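Local coordinates for protein triosephosphate isomerase (Trichomonas vaginalis, PDB 4O4V) that probably interconverts D-glyceraldehyde 3-phosphate and dihydroxyacetone phosphate in glycolysis and gluconeogenesis, working as a homodimer of TIM barrels, at residues 26-31 with 53-58; 46-51 with 83-88; 59-64 with 89-94; 119-124 with 158-163. All blocks are in the same frame, centred on the assembly; numbering follows the deposited sequence. Where two conformers were deposited one is given.

Contact 1. Residues 26-31 with 53-58; sequences MLNGAK and KLRKDW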
loop_
_atom_site.group_PDB
_atom_site.type_symbol
_atom_site.label_atom_id
_atom_site.label_comp_id
_atom_site.label_asym_id
_atom_site.label_seq_id
_atom_site.Cartn_x
_atom_site.Cartn_y
_atom_site.Cartn_z
ATOM N N MET A 26 11.184 -1.975 -23.294
ATOM C CA MET A 26 10.289 -2.141 -24.442
ATOM C C MET A 26 9.460 -0.901 -24.692
ATOM O O MET A 26 9.263 -0.486 -25.834
ATOM C CB MET A 26 9.394 -3.354 -24.227
ATOM C CG MET A 26 8.362 -3.616 -25.346
ATOM S SD MET A 26 6.833 -2.629 -25.335
ATOM C CE MET A 26 5.960 -3.301 -23.945
ATOM N N LEU A 27 8.969 -0.285 -23.647
ATOM C CA LEU A 27 8.217 0.947 -23.796
ATOM C C LEU A 27 9.093 2.063 -24.353
ATOM O O LEU A 27 8.622 2.883 -25.155
ATOM C CB LEU A 27 7.631 1.395 -22.454
ATOM C CG LEU A 27 6.624 0.433 -21.804
ATOM C CD1 LEU A 27 6.204 0.904 -20.441
ATOM C CD2 LEU A 27 5.399 0.246 -22.693
ATOM N N ASN A 28 10.351 2.138 -23.928
ATOM C CA ASN A 28 11.222 3.201 -24.369
ATOM C C ASN A 28 11.553 3.161 -25.848
ATOM O O ASN A 28 11.895 4.193 -26.425
ATOM C CB ASN A 28 12.503 3.150 -23.550
ATOM C CG ASN A 28 12.311 3.684 -22.162
ATOM O OD1 ASN A 28 11.255 4.213 -21.814
ATOM N ND2 ASN A 28 13.328 3.559 -21.352
ATOM N N GLY A 29 11.453 2.025 -26.485
ATOM C CA GLY A 29 11.708 1.896 -27.915
ATOM C C GLY A 29 10.456 1.993 -28.780
ATOM O O GLY A 29 10.549 1.872 -30.017
ATOM N N ALA A 30 9.300 2.224 -28.182
ATOM C CA ALA A 30 8.028 2.229 -28.922
ATOM C C ALA A 30 7.837 3.511 -29.727
ATOM O O ALA A 30 8.121 4.595 -29.261
ATOM C CB ALA A 30 6.883 2.057 -27.956
ATOM N N LYS A 31 7.391 3.359 -30.962
ATOM C CA LYS A 31 7.125 4.491 -31.825
ATOM C C LYS A 31 5.674 4.925 -31.676
ATOM O O LYS A 31 4.751 4.233 -32.097
ATOM C CB LYS A 31 7.466 4.131 -33.265
ATOM N N LYS A 53 14.010 5.528 -15.209
ATOM C CA LYS A 53 14.310 4.900 -16.488
ATOM C C LYS A 53 13.304 5.120 -17.605
ATOM O O LYS A 53 13.656 4.965 -18.768
ATOM C CB LYS A 53 14.511 3.417 -16.288
ATOM C CG LYS A 53 15.701 3.103 -15.417
ATOM C CD LYS A 53 15.886 1.602 -15.199
ATOM C CE LYS A 53 17.142 1.287 -14.370
ATOM N NZ LYS A 53 17.046 1.757 -12.964
ATOM N N LEU A 54 12.063 5.465 -17.295
ATOM C CA LEU A 54 11.050 5.603 -18.336
ATOM C C LEU A 54 11.283 6.858 -19.166
ATOM O O LEU A 54 11.639 7.926 -18.634
ATOM C CB LEU A 54 9.652 5.668 -17.707
ATOM C CG LEU A 54 8.499 5.693 -18.707
ATOM C CD1 LEU A 54 8.411 4.352 -19.483
ATOM C CD2 LEU A 54 7.201 5.985 -17.958
ATOM N N ARG A 55 11.070 6.723 -20.464
ATOM C CA ARG A 55 11.083 7.825 -21.401
ATOM C C ARG A 55 10.394 9.058 -20.832
ATOM O O ARG A 55 9.278 8.988 -20.319
ATOM C CB ARG A 55 10.446 7.377 -22.719
ATOM C CG ARG A 55 9.007 6.843 -22.588
ATOM C CD ARG A 55 8.538 6.156 -23.821
ATOM N NE ARG A 55 8.367 7.112 -24.900
ATOM C CZ ARG A 55 8.231 6.784 -26.163
ATOM N NH1 ARG A 55 8.224 5.519 -26.522
ATOM N NH2 ARG A 55 8.043 7.730 -27.069
ATOM N N LYS A 56 11.050 10.208 -20.954
ATOM C CA LYS A 56 10.614 11.419 -20.274
ATOM C C LYS A 56 9.452 12.130 -20.950
ATOM O O LYS A 56 8.898 13.070 -20.365
ATOM C CB LYS A 56 11.793 12.393 -20.129
ATOM N N ASP A 57 9.086 11.708 -22.156
ATOM C CA ASP A 57 7.875 12.223 -22.775
ATOM C C ASP A 57 6.583 11.579 -22.233
ATOM O O ASP A 57 5.494 12.013 -22.590
ATOM C CB ASP A 57 7.938 12.119 -24.309
ATOM C CG ASP A 57 8.125 10.707 -24.840
ATOM O OD1 ASP A 57 8.766 9.871 -24.181
ATOM O OD2 ASP A 57 7.639 10.416 -25.947
ATOM N N TRP A 58 6.708 10.536 -21.430
ATOM C CA TRP A 58 5.592 9.937 -20.705
ATOM C C TRP A 58 5.753 10.267 -19.237
ATOM O O TRP A 58 6.820 10.732 -18.799
ATOM C CB TRP A 58 5.602 8.442 -20.917
ATOM C CG TRP A 58 5.343 7.971 -22.314
ATOM C CD1 TRP A 58 5.189 8.729 -23.445
ATOM C CD2 TRP A 58 5.151 6.616 -22.722
ATOM N NE1 TRP A 58 4.938 7.910 -24.527
ATOM C CE2 TRP A 58 4.902 6.600 -24.107
ATOM C CE3 TRP A 58 5.173 5.412 -22.031
ATOM C CZ2 TRP A 58 4.693 5.417 -24.805
ATOM C CZ3 TRP A 58 4.961 4.244 -22.712
ATOM C CH2 TRP A 58 4.723 4.241 -24.079
HETATM O O HOH W 1 7.664 7.727 -29.970
#

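Contact 2. Residues 46-51 with 83-88; sequences FLPTLQ and KSFGIE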
loop_
_atom_site.group_PDB
_atom_site.type_symbol
_atom_site.label_atom_id
_atom_site.label_comp_id
_atom_site.label_asym_id
_atom_site.label_seq_id
_atom_site.Cartn_x
_atom_site.Cartn_y
_atom_site.Cartn_z
ATOM N N PHE A 46 8.287 -0.203 -7.291
ATOM C CA PHE A 46 8.895 -0.023 -8.606
ATOM C C PHE A 46 8.856 1.422 -9.100
ATOM O O PHE A 46 9.452 1.734 -10.136
ATOM C CB PHE A 46 8.210 -0.904 -9.663
ATOM C CG PHE A 46 8.311 -2.390 -9.423
ATOM C CD1 PHE A 46 9.403 -2.979 -8.800
ATOM C CD2 PHE A 46 7.287 -3.222 -9.840
ATOM C CE1 PHE A 46 9.442 -4.378 -8.589
ATOM C CE2 PHE A 46 7.332 -4.610 -9.631
ATOM C CZ PHE A 46 8.421 -5.179 -9.027
ATOM N N LEU A 47 8.195 2.322 -8.393
ATOM C CA LEU A 47 8.091 3.694 -8.871
ATOM C C LEU A 47 9.449 4.383 -9.026
ATOM O O LEU A 47 9.639 5.099 -9.999
ATOM C CB LEU A 47 7.160 4.524 -7.990
ATOM C CG LEU A 47 5.660 4.150 -8.061
ATOM C CD1 LEU A 47 4.874 4.974 -7.079
ATOM C CD2 LEU A 47 5.075 4.328 -9.434
ATOM N N PRO A 48 10.398 4.192 -8.087
ATOM C CA PRO A 48 11.695 4.840 -8.313
ATOM C C PRO A 48 12.376 4.419 -9.612
ATOM O O PRO A 48 12.917 5.247 -10.326
ATOM C CB PRO A 48 12.491 4.494 -7.057
ATOM C CG PRO A 48 11.430 4.305 -6.004
ATOM C CD PRO A 48 10.324 3.585 -6.744
ATOM N N THR A 49 12.411 3.114 -9.858
ATOM C CA THR A 49 12.955 2.528 -11.088
ATOM C C THR A 49 12.313 3.190 -12.283
ATOM O O THR A 49 12.980 3.635 -13.223
ATOM C CB THR A 49 12.647 1.012 -11.177
ATOM O OG1 THR A 49 13.336 0.325 -10.141
ATOM C CG2 THR A 49 13.108 0.428 -12.485
ATOM N N LEU A 50 10.993 3.222 -12.242
ATOM C CA LEU A 50 10.209 3.671 -13.373
ATOM C C LEU A 50 10.452 5.163 -13.654
ATOM O O LEU A 50 10.627 5.576 -14.788
ATOM C CB LEU A 50 8.721 3.348 -13.136
ATOM C CG LEU A 50 7.708 3.641 -14.244
ATOM C CD1 LEU A 50 8.009 2.884 -15.497
ATOM C CD2 LEU A 50 6.323 3.339 -13.789
ATOM N N GLN A 51 10.500 5.968 -12.604
ATOM C CA GLN A 51 10.776 7.370 -12.714
ATOM C C GLN A 51 12.169 7.612 -13.265
ATOM O O GLN A 51 12.358 8.514 -14.107
ATOM C CB GLN A 51 10.556 8.081 -11.375
ATOM C CG GLN A 51 10.830 9.589 -11.418
ATOM C CD GLN A 51 9.812 10.363 -12.225
ATOM O OE1 GLN A 51 8.741 9.875 -12.559
ATOM N NE2 GLN A 51 10.153 11.603 -12.552
ATOM N N LYS A 83 5.778 12.537 -4.592
ATOM C CA LYS A 83 6.224 13.777 -5.211
ATOM C C LYS A 83 7.723 13.967 -5.050
ATOM O O LYS A 83 8.352 14.621 -5.897
ATOM C CB LYS A 83 5.488 14.971 -4.629
ATOM C CG LYS A 83 4.026 15.045 -4.991
ATOM C CD LYS A 83 3.440 16.350 -4.514
ATOM C CE LYS A 83 3.905 17.531 -5.397
ATOM N NZ LYS A 83 3.460 17.454 -6.812
ATOM N N SER A 84 8.333 13.418 -4.008
ATOM C CA SER A 84 9.754 13.637 -3.783
ATOM C C SER A 84 10.609 12.931 -4.826
ATOM O O SER A 84 11.795 13.263 -4.970
ATOM C CB SER A 84 10.156 13.227 -2.354
ATOM O OG SER A 84 10.325 11.816 -2.172
ATOM N N PHE A 85 10.047 11.989 -5.570
ATOM C CA PHE A 85 10.712 11.379 -6.717
ATOM C C PHE A 85 10.401 12.108 -8.021
ATOM O O PHE A 85 10.948 11.741 -9.052
ATOM C CB PHE A 85 10.325 9.899 -6.850
ATOM C CG PHE A 85 10.899 9.038 -5.774
ATOM C CD1 PHE A 85 12.137 8.452 -5.922
ATOM C CD2 PHE A 85 10.227 8.846 -4.582
ATOM C CE1 PHE A 85 12.676 7.661 -4.904
ATOM C CE2 PHE A 85 10.749 8.064 -3.583
ATOM C CZ PHE A 85 11.971 7.474 -3.735
ATOM N N GLY A 86 9.552 13.133 -7.990
ATOM C CA GLY A 86 9.149 13.827 -9.209
ATOM C C GLY A 86 7.925 13.256 -9.885
ATOM O O GLY A 86 7.605 13.641 -11.023
ATOM N N ILE A 87 7.202 12.379 -9.208
ATOM C CA ILE A 87 6.004 11.716 -9.754
ATOM C C ILE A 87 4.790 12.570 -9.476
ATOM O O ILE A 87 4.615 13.040 -8.360
ATOM C CB ILE A 87 5.860 10.324 -9.131
ATOM C CG1 ILE A 87 7.063 9.457 -9.519
ATOM C CG2 ILE A 87 4.540 9.688 -9.547
ATOM C CD1 ILE A 87 7.211 8.213 -8.702
ATOM N N GLU A 88 3.957 12.772 -10.492
ATOM C CA GLU A 88 2.883 13.747 -10.460
ATOM C C GLU A 88 1.466 13.191 -10.499
ATOM O O GLU A 88 0.523 13.982 -10.420
ATOM C CB GLU A 88 3.029 14.720 -11.689
ATOM C CG GLU A 88 4.485 15.125 -12.130
ATOM C CD GLU A 88 4.566 15.754 -13.549
ATOM O OE1 GLU A 88 3.503 16.107 -14.127
ATOM O OE2 GLU A 88 5.710 15.878 -14.075
HETATM O O HOH W 2 8.220 13.682 -14.047
#

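Contact 3. Residues 59-64 with 89-94; sequences KVSAEN and WTILGH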
loop_
_atom_site.group_PDB
_atom_site.type_symbol
_atom_site.label_atom_id
_atom_site.label_comp_id
_atom_site.label_asym_id
_atom_site.label_seq_id
_atom_site.Cartn_x
_atom_site.Cartn_y
_atom_site.Cartn_z
ATOM N N LYS A 59 4.723 10.039 -18.451
ATOM C CA LYS A 59 4.774 10.296 -17.010
ATOM C C LYS A 59 4.428 9.060 -16.210
ATOM O O LYS A 59 3.674 8.190 -16.655
ATOM C CB LYS A 59 3.826 11.440 -16.646
ATOM C CG LYS A 59 4.250 12.796 -17.180
ATOM C CD LYS A 59 5.486 13.308 -16.533
ATOM C CE LYS A 59 5.774 14.739 -17.016
ATOM N NZ LYS A 59 7.010 15.296 -16.422
ATOM N N VAL A 60 4.980 8.992 -15.014
ATOM C CA VAL A 60 4.753 7.908 -14.069
ATOM C C VAL A 60 3.585 8.243 -13.149
ATOM O O VAL A 60 3.366 9.404 -12.776
ATOM C CB VAL A 60 6.060 7.690 -13.278
ATOM C CG1 VAL A 60 5.906 6.613 -12.229
ATOM C CG2 VAL A 60 7.182 7.286 -14.206
ATOM N N SER A 61 2.855 7.214 -12.730
ATOM C CA SER A 61 1.763 7.339 -11.783
ATOM C C SER A 61 1.830 6.296 -10.692
ATOM O O SER A 61 2.195 5.143 -10.917
ATOM C CB SER A 61 0.432 7.137 -12.529
ATOM O OG SER A 61 -0.703 7.304 -11.705
ATOM N N ALA A 62 1.449 6.709 -9.484
ATOM C CA ALA A 62 1.108 5.741 -8.455
ATOM C C ALA A 62 -0.234 5.096 -8.713
ATOM O O ALA A 62 -1.040 5.577 -9.526
ATOM C CB ALA A 62 1.098 6.416 -7.089
ATOM N N GLU A 63 -0.514 4.007 -8.018
ATOM C CA GLU A 63 -1.763 3.261 -8.151
ATOM C C GLU A 63 -2.765 3.558 -7.033
ATOM O O GLU A 63 -3.904 3.085 -7.065
ATOM C CB GLU A 63 -1.515 1.752 -8.213
ATOM C CG GLU A 63 -0.812 1.309 -9.514
ATOM C CD GLU A 63 -0.589 -0.187 -9.590
ATOM O OE1 GLU A 63 -1.251 -0.953 -8.877
ATOM O OE2 GLU A 63 0.296 -0.609 -10.411
ATOM N N ASN A 64 -2.326 4.336 -6.053
ATOM C CA ASN A 64 -3.100 4.708 -4.870
ATOM C C ASN A 64 -2.253 5.697 -4.072
ATOM O O ASN A 64 -1.031 5.724 -4.241
ATOM C CB ASN A 64 -3.399 3.474 -4.007
ATOM C CG ASN A 64 -4.273 3.774 -2.823
ATOM O OD1 ASN A 64 -5.214 4.534 -2.928
ATOM N ND2 ASN A 64 -3.943 3.165 -1.681
ATOM N N TRP A 89 1.300 11.892 -10.728
ATOM C CA TRP A 89 0.003 11.266 -10.974
ATOM C C TRP A 89 -0.263 10.186 -9.948
ATOM O O TRP A 89 0.635 9.501 -9.477
ATOM C CB TRP A 89 -0.007 10.596 -12.342
ATOM C CG TRP A 89 -0.214 11.508 -13.517
ATOM C CD1 TRP A 89 0.761 12.056 -14.298
ATOM C CD2 TRP A 89 -1.460 11.972 -14.044
ATOM N NE1 TRP A 89 0.194 12.816 -15.284
ATOM C CE2 TRP A 89 -1.165 12.798 -15.136
ATOM C CE3 TRP A 89 -2.798 11.776 -13.687
ATOM C CZ2 TRP A 89 -2.150 13.436 -15.877
ATOM C CZ3 TRP A 89 -3.787 12.411 -14.414
ATOM C CH2 TRP A 89 -3.458 13.219 -15.508
ATOM N N THR A 90 -1.555 9.980 -9.680
ATOM C CA THR A 90 -2.029 8.764 -9.024
ATOM C C THR A 90 -3.381 8.350 -9.572
ATOM O O THR A 90 -4.216 9.194 -9.929
ATOM C CB THR A 90 -2.119 8.903 -7.482
ATOM O OG1 THR A 90 -2.355 7.613 -6.889
ATOM C CG2 THR A 90 -3.145 9.903 -7.041
ATOM N N ILE A 91 -3.615 7.046 -9.594
ATOM C CA ILE A 91 -4.966 6.476 -9.715
ATOM C C ILE A 91 -5.649 6.537 -8.368
ATOM O O ILE A 91 -4.990 6.346 -7.338
ATOM C CB ILE A 91 -4.897 5.021 -10.230
ATOM C CG1 ILE A 91 -4.170 4.954 -11.583
ATOM C CG2 ILE A 91 -6.276 4.371 -10.338
ATOM C CD1 ILE A 91 -3.874 3.547 -12.064
ATOM N N LEU A 92 -6.961 6.779 -8.364
ATOM C CA LEU A 92 -7.791 6.701 -7.161
ATOM C C LEU A 92 -9.070 5.971 -7.463
ATOM O O LEU A 92 -9.660 6.160 -8.528
ATOM C CB LEU A 92 -8.151 8.114 -6.649
ATOM C CG LEU A 92 -7.008 8.956 -6.099
ATOM C CD1 LEU A 92 -7.533 10.324 -5.701
ATOM C CD2 LEU A 92 -6.368 8.263 -4.928
ATOM N N GLY A 93 -9.539 5.192 -6.499
ATOM C CA GLY A 93 -10.867 4.606 -6.586
ATOM C C GLY A 93 -11.028 3.469 -7.575
ATOM O O GLY A 93 -12.140 3.127 -7.970
ATOM N N HIS A 94 -9.936 2.835 -7.957
ATOM C CA HIS A 94 -10.012 1.682 -8.839
ATOM C C HIS A 94 -10.946 0.649 -8.236
ATOM O O HIS A 94 -10.972 0.442 -7.007
ATOM C CB HIS A 94 -8.620 1.084 -9.031
ATOM C CG HIS A 94 -8.556 0.115 -10.145
ATOM N ND1 HIS A 94 -8.942 -1.196 -10.032
ATOM C CD2 HIS A 94 -8.203 0.306 -11.430
ATOM C CE1 HIS A 94 -8.852 -1.759 -11.220
ATOM N NE2 HIS A 94 -8.370 -0.874 -12.073
HETATM O O HOH W 3 -6.952 3.214 -6.889
HETATM O O HOH W 4 -7.681 4.327 -4.319
#

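Contact 4. Residues 119-124 with 158-163; sequences GMKIIY and WDDVVI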
loop_
_atom_site.group_PDB
_atom_site.type_symbol
_atom_site.label_atom_id
_atom_site.label_comp_id
_atom_site.label_asym_id
_atom_site.label_seq_id
_atom_site.Cartn_x
_atom_site.Cartn_y
_atom_site.Cartn_z
ATOM N N GLY A 119 -0.786 19.210 -5.320
ATOM C CA GLY A 119 -0.143 19.309 -6.621
ATOM C C GLY A 119 -0.062 18.042 -7.456
ATOM O O GLY A 119 0.698 18.008 -8.414
ATOM N N MET A 120 -0.816 17.005 -7.088
ATOM C CA MET A 120 -0.992 15.813 -7.903
ATOM C C MET A 120 -2.039 16.032 -8.949
ATOM O O MET A 120 -2.912 16.893 -8.859
ATOM C CB MET A 120 -1.460 14.647 -7.064
ATOM C CG MET A 120 -0.507 14.301 -5.978
ATOM S SD MET A 120 1.085 13.697 -6.552
ATOM C CE MET A 120 0.717 12.131 -7.331
ATOM N N LYS A 121 -1.963 15.163 -9.932
ATOM C CA LYS A 121 -3.034 14.923 -10.873
ATOM C C LYS A 121 -3.606 13.548 -10.620
ATOM O O LYS A 121 -2.869 12.652 -10.177
ATOM C CB LYS A 121 -2.496 15.006 -12.300
ATOM C CG LYS A 121 -1.850 16.347 -12.633
ATOM C CD LYS A 121 -1.267 16.355 -14.046
ATOM C CE LYS A 121 -0.642 17.710 -14.409
ATOM N NZ LYS A 121 -0.366 17.762 -15.862
ATOM N N ILE A 122 -4.904 13.360 -10.876
ATOM C CA ILE A 122 -5.573 12.140 -10.512
ATOM C C ILE A 122 -6.312 11.502 -11.662
ATOM O O ILE A 122 -6.884 12.210 -12.520
ATOM C CB ILE A 122 -6.544 12.325 -9.311
ATOM C CG1 ILE A 122 -7.759 13.193 -9.632
ATOM C CG2 ILE A 122 -5.792 12.876 -8.099
ATOM C CD1 ILE A 122 -8.790 13.308 -8.496
ATOM N N ILE A 123 -6.341 10.175 -11.663
ATOM C CA ILE A 123 -7.207 9.384 -12.516
ATOM C C ILE A 123 -8.223 8.754 -11.579
ATOM O O ILE A 123 -7.905 7.797 -10.843
ATOM C CB ILE A 123 -6.456 8.311 -13.302
ATOM C CG1 ILE A 123 -5.351 8.908 -14.178
ATOM C CG2 ILE A 123 -7.430 7.474 -14.134
ATOM C CD1 ILE A 123 -4.337 7.890 -14.648
ATOM N N TYR A 124 -9.421 9.316 -11.539
ATOM C CA TYR A 124 -10.453 8.928 -10.564
ATOM C C TYR A 124 -11.409 7.936 -11.220
ATOM O O TYR A 124 -12.008 8.262 -12.263
ATOM C CB TYR A 124 -11.204 10.163 -10.075
ATOM C CG TYR A 124 -12.042 9.922 -8.845
ATOM C CD1 TYR A 124 -13.328 9.460 -8.938
ATOM C CD2 TYR A 124 -11.519 10.151 -7.579
ATOM C CE1 TYR A 124 -14.114 9.264 -7.774
ATOM C CE2 TYR A 124 -12.280 9.969 -6.452
ATOM C CZ TYR A 124 -13.559 9.520 -6.549
ATOM O OH TYR A 124 -14.278 9.381 -5.375
ATOM N N TRP A 158 -9.675 21.395 -11.943
ATOM C CA TRP A 158 -10.250 20.448 -12.895
ATOM C C TRP A 158 -9.322 20.096 -14.058
ATOM O O TRP A 158 -9.483 19.052 -14.673
ATOM C CB TRP A 158 -11.603 20.923 -13.416
ATOM C CG TRP A 158 -12.732 20.668 -12.439
ATOM C CD1 TRP A 158 -13.287 21.578 -11.566
ATOM C CD2 TRP A 158 -13.440 19.454 -12.269
ATOM N NE1 TRP A 158 -14.297 20.961 -10.854
ATOM C CE2 TRP A 158 -14.415 19.668 -11.271
ATOM C CE3 TRP A 158 -13.355 18.202 -12.867
ATOM C CZ2 TRP A 158 -15.285 18.677 -10.866
ATOM C CZ3 TRP A 158 -14.214 17.226 -12.469
ATOM C CH2 TRP A 158 -15.194 17.475 -11.477
ATOM N N ASP A 159 -8.349 20.942 -14.349
ATOM C CA ASP A 159 -7.324 20.639 -15.341
ATOM C C ASP A 159 -6.495 19.428 -14.958
ATOM O O ASP A 159 -5.883 18.824 -15.829
ATOM C CB ASP A 159 -6.348 21.823 -15.559
ATOM C CG ASP A 159 -6.966 23.010 -16.247
ATOM O OD1 ASP A 159 -7.927 22.862 -17.015
ATOM O OD2 ASP A 159 -6.433 24.116 -16.037
ATOM N N ASP A 160 -6.517 19.050 -13.681
ATOM C CA ASP A 160 -5.700 17.972 -13.126
ATOM C C ASP A 160 -6.504 16.723 -12.788
ATOM O O ASP A 160 -6.000 15.850 -12.088
ATOM C CB ASP A 160 -4.977 18.527 -11.908
ATOM C CG ASP A 160 -3.891 19.519 -12.273
ATOM O OD1 ASP A 160 -3.529 19.671 -13.455
ATOM O OD2 ASP A 160 -3.387 20.153 -11.337
ATOM N N VAL A 161 -7.715 16.618 -13.324
ATOM C CA VAL A 161 -8.596 15.491 -13.119
ATOM C C VAL A 161 -8.878 14.775 -14.425
ATOM O O VAL A 161 -9.265 15.410 -15.407
ATOM C CB VAL A 161 -9.936 15.942 -12.495
ATOM C CG1 VAL A 161 -10.936 14.804 -12.351
ATOM C CG2 VAL A 161 -9.700 16.598 -11.154
ATOM N N VAL A 162 -8.717 13.458 -14.420
ATOM C CA VAL A 162 -9.167 12.563 -15.477
ATOM C C VAL A 162 -10.103 11.555 -14.818
ATOM O O VAL A 162 -9.830 11.144 -13.680
ATOM C CB VAL A 162 -7.947 11.859 -16.121
ATOM C CG1 VAL A 162 -8.347 10.764 -17.083
ATOM C CG2 VAL A 162 -7.043 12.886 -16.807
ATOM N N ILE A 163 -11.184 11.167 -15.478
ATOM C CA ILE A 163 -12.126 10.190 -14.918
ATOM C C ILE A 163 -12.087 8.930 -15.753
ATOM O O ILE A 163 -12.085 9.020 -16.976
ATOM C CB ILE A 163 -13.559 10.784 -14.918
ATOM C CG1 ILE A 163 -13.620 12.045 -14.050
ATOM C CG2 ILE A 163 -14.562 9.739 -14.457
ATOM C CD1 ILE A 163 -14.895 12.827 -14.178
HETATM O O HOH W 5 -2.797 19.458 -8.788
HETATM O O HOH W 6 -2.839 19.319 -16.223
#

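Contact 1. Residues 26-31 with 53-58
Arg55 and Asn28 carry a polar side-chain-to-backbone contact on the outside of the TIM barrel, where the C-terminal end of helix 17-28 meets the turn leading from helix 47-53 into strand 59-62. NH1 of Arg55 reaches the end of the first helix and donates twice, to Leu27 O at 3.0 Å and to Ala30 O at 2.9 Å. Both acceptors lie at the guanidinium edge, within a few degrees of its plane, and the Leu27 bond also runs in the carbonyl plane. The other edge holds Asp57 in a side-on salt bridge, NE to OD1 and NH2 to OD2, each at 2.9 Å, bracing the arginine from its own segment, while a water joins NH2 to Ala30 O. Five hydrogen bonds therefore fix the rotation of the guanidinium, and the carboxylate probably keeps its positive charge stable. The Asn28 amide bonds both ways: ND2 donates to Lys53 O at 3.0 Å, while OD1 accepts from Arg55 N, 38° above the amide carbonyl plane. With chi1 at 57°, the Arg55 chain leaves between its own backbone N and carbonyl carbon, and CD rests 3.6 Å above the centre of the Trp58 ring. Below this polar layer, Leu27 CB packs 3.9 Å from Trp58 CZ3. Leu27 and Trp58 both continue onto Phe241 of helix 240-246, and Trp58 also touches Val38 and Val40 of strand 37-41.

Contact 2. Residues 46-51 with 83-88
Pro48 lays its ring over one face of Phe85. The CG atom stands 4.2 Å from the centroid of the Phe85 ring and 27° off the ring normal, a CH-pi contact, and it comes nearest the CE1 corner of the ring. The two side chains cross obliquely. One helical turn on, Gln51 stretches alongside Ile87, the two running past each other in opposite directions. Gln51 leaves its helix with CG anti to the backbone N (chi1 -180°) and then bends at chi2, which carries the amide over the backbone of the facing turn: CG comes within 3.2 Å of Phe85 O, and OE1 lies 3.5 Å from Ile87 CG1. CD1, at the tip of the extended Ile87 arm, meets Leu47 CB at 3.8 Å. Phe85 and Ile87 flank Gly86, the positive-phi residue of the Schellman motif that ends helix 79-83, whose N bonds to Lys83 O. Val17 of the second subunit packs on Phe85 and its Ile45 on Leu47, so the contact is part of the dimer interface region. No direct hydrogen bond joins segments 46-51 and 83-88; a water accepts from Gln51 NE2 at 3.2 Å and donates to Gly86 O at 3.1 Å. Packing, including the aliphatic part of Gln51 against the turn, does the direct work, so fit of shape rather than directional bonding joins the segments.

Contact 3. Residues 59-64 with 89-94
The indole of Trp89 has Val60 O at its edge, near the ring plane, while Lys59 CB approaches obliquely, 3.9 Å from Trp89 CD1. The indole points into the barrel, where it meets the Phe5 ring and packs on Val39 and Ile123. The contact joins neighbouring parallel strands of the TIM barrel, 59-62 and 89-92, the two strands of a beta-alpha-beta unit whose crossover includes helix 79-83. Their short axes diverge by 39°, and two backbone bonds tie them: Ala62 N to Trp89 O at 2.9 Å and Ile91 N to Ala62 O at 3.0 Å. Ser61 and Trp89 project from one face of the sheet, where Ser61 CB and Trp89 CB approach to 3.5 Å; Ala62 and Thr90 project from the other. Putting OG anti to its backbone N (chi1 -177°) swings the Ser61 hydroxyl forward along the strand, where it donates to Ala62 O. That oxygen is thus gripped by two donors, one from each strand. Past the strand ends, two waters link the loops, one from Glu63 O to His94 N, the other from Asn64 OD1 to Gly93 N. Glu63 has its own partner in Gly75 N of the second subunit, and Asn64 OD1 accepts from Lys111. Thr90 OG1 donates to the carbonyl of the next residue, Ile91 O, at 3.0 Å, from 37° above that carbonyl plane.

Contact 4. Residues 119-124 with 158-163
Two adjacent parallel strands of the TIM barrel, 121-126 and 161-165, meet here at their N-terminal ends, nearly aligned, with 14° between the short axes. Their backbone ladder runs from Ile122 N to Asp160 O (3.0 Å), from Val162 N to Ile122 O (2.9 Å) and from Tyr124 N to Val162 O (2.8 Å). Ile122, Val161, Tyr124 and Ile163 look out toward the surrounding layer of helices and loops, while Ile123 and Val162 look into the barrel. On the outer face Ile122 CG1 reaches Val161 CG2 at 4.2 Å; its chi1 of 68° sets that branch between the backbone N and the carbonyl carbon, leaning toward the partner strand. Before the ladder starts, Lys121 crosses Asp160. The lysine chain is extended beyond CG, and its CE passes 3.6 Å from Asp160 OD1, but NZ stays 4.4 Å away, too far for a salt bridge. A water fills the link, accepting from Lys121 NZ and donating to Asp160 OD1, both at 2.9 Å. The opposite charges probably still favour each other through this water, at the N-terminal end of the barrel, away from the usual active-site mouth. Outside the sheet, Ile122 and Tyr124 pack on helix 105-117, through Ala112 and Leu108, and Ile163 packs on Ile146 and Met149 of helix 138-149. Within the barrel, Trp89 of strand 89-92 touches both Ile123 and Val162.

In the fold
The four contacts trace part of the barrel from the outer helix layer to its sheet. Contacts 1 and 2 lie outside, 15 Å apart between centres; contact 2 uses most of helix 47-53, and contact 1 its last residue and the loop that follows. Their segments alternate along the chain, as do those of contacts 2 and 3, whereas contact 4 follows all three. Contact 3, 11 Å from contact 2, is tied to it by the Lys59-Glu88 salt bridge and by Leu47 and Ile87 packing on strand 59-62. Contacts 3 and 4, 10 Å apart, share the sheet, because strands 89-92 and 121-126 are neighbours in it. Contacts 2 and 3 also touch the second subunit, so this part of the barrel meets the dimer partner.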